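Local coordinates for protein arginyl-tRNA synthetase, putative (Plasmodium falciparum, PDB 5JLD) that probably attaches L-arginine to its cognate tRNA in an ATP-dependent reaction, as a class I aminoacyl-tRNA synthetase, at residues A[346-349]-A[350-354]. Numbering follows the deposited sequence.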
# COMPACT_ATOMS: atom_id res chain seq x y z
N TYR A 346 5.55 9.36 0.45
CA TYR A 346 6.89 8.96 0.86
C TYR A 346 6.84 7.75 1.79
O TYR A 346 6.39 7.86 2.92
CB TYR A 346 7.59 10.12 1.56
CG TYR A 346 7.91 11.27 0.64
CD1 TYR A 346 6.95 12.24 0.36
CD2 TYR A 346 9.18 11.40 0.06
CE1 TYR A 346 7.24 13.30 -0.48
CE2 TYR A 346 9.48 12.48 -0.80
CZ TYR A 346 8.49 13.42 -1.05
OH TYR A 346 8.74 14.48 -1.87
N VAL A 347 7.31 6.60 1.31
CA VAL A 347 7.36 5.40 2.13
C VAL A 347 8.73 5.30 2.82
O VAL A 347 9.72 5.06 2.14
CB VAL A 347 7.12 4.12 1.26
CG1 VAL A 347 7.33 2.86 2.08
CG2 VAL A 347 5.76 4.16 0.62
N THR A 348 8.80 5.54 4.13
CA THR A 348 10.10 5.47 4.83
C THR A 348 10.03 5.01 6.29
O THR A 348 8.94 4.88 6.84
CB THR A 348 10.85 6.86 4.87
OG1 THR A 348 10.32 7.66 5.93
CG2 THR A 348 10.75 7.62 3.55
N ASP A 349 11.20 4.81 6.92
CA ASP A 349 11.29 4.61 8.37
C ASP A 349 10.46 5.66 9.07
O ASP A 349 10.45 6.83 8.67
CB ASP A 349 12.73 4.72 8.91
CG ASP A 349 13.75 4.20 7.95
OD1 ASP A 349 13.85 2.97 7.78
OD2 ASP A 349 14.47 5.04 7.35
N ILE A 350 9.81 5.23 10.15
CA ILE A 350 8.88 6.08 10.88
C ILE A 350 9.60 7.29 11.48
O ILE A 350 9.04 8.39 11.59
CB ILE A 350 8.13 5.25 11.98
CG1 ILE A 350 6.95 6.04 12.56
CG2 ILE A 350 9.09 4.79 13.07
CD1 ILE A 350 6.00 6.57 11.50
N GLY A 351 10.88 7.10 11.78
CA GLY A 351 11.71 8.14 12.37
C GLY A 351 12.03 9.32 11.47
O GLY A 351 12.60 10.32 11.91
N GLN A 352 11.69 9.21 10.19
CA GLN A 352 11.89 10.35 9.29
C GLN A 352 10.63 11.20 9.22
O GLN A 352 10.66 12.28 8.60
CB GLN A 352 12.29 9.88 7.90
CG GLN A 352 13.63 9.17 7.85
CD GLN A 352 14.01 8.78 6.43
OE1 GLN A 352 14.21 9.64 5.58
NE2 GLN A 352 14.10 7.48 6.18
N LEU A 353 9.55 10.73 9.85
CA LEU A 353 8.24 11.40 9.79
C LEU A 353 8.30 12.92 9.94
O LEU A 353 7.89 13.66 9.05
CB LEU A 353 7.30 10.84 10.87
CG LEU A 353 5.96 11.57 11.12
CD1 LEU A 353 5.13 11.76 9.82
CD2 LEU A 353 5.13 10.84 12.20
N THR A 354 8.83 13.36 11.09
CA THR A 354 8.96 14.77 11.41
C THR A 354 9.66 15.51 10.27
O THR A 354 9.14 16.52 9.75
CB THR A 354 9.74 14.95 12.73
OG1 THR A 354 9.16 14.12 13.74
CG2 THR A 354 9.75 16.40 13.18
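Gln352 reaches back to Asp349 with CG anti to its carbonyl carbon (chi1 -64°), while Asp349 CG is swung to chi1 -34°, closer to eclipsing its backbone N. Beyond CG the glutamine chain is extended, which carries the amide back to Asp349 at the end of strand 343-349, a strand of the parallel sheet. The setting is the strand-to-helix turn of a beta-alpha-beta unit in the class I synthetase catalytic domain, where 350-352 makes a short 3-10 turn before helix 353-364, which is followed in the chain by strand 374-380. At the far end of the glutamine, NE2 donates to Asp349 OD2 over 2.7 Å, a bent bond that reaches the carboxylate on its anti side. The acceptor sits close to the amide plane, and the carboxylate and amide planes are 33° apart. The backbone closes the same turn: Gln352 N donates to Asp349 O at 3.1 Å, nearly straight. Two bonds therefore tie Gln352 to Asp349, one through the main chain and one through the side chains. Thr348 lies across the glutamine at about a right angle, with its CB 3.6 Å from Gln352 NE2 and its OG1 3.6 Å from Gln352 CB. That hydroxyl is also hydrogen-bonded to His377 NE2 of strand 374-380, a side-chain bond added to the backbone pairing of the two strands. Asp349 O is gripped twice, from opposite faces of its plane: Gln352 N lies above one face, while Thr348 OG1, tilted toward the other, donates at 2.9 Å.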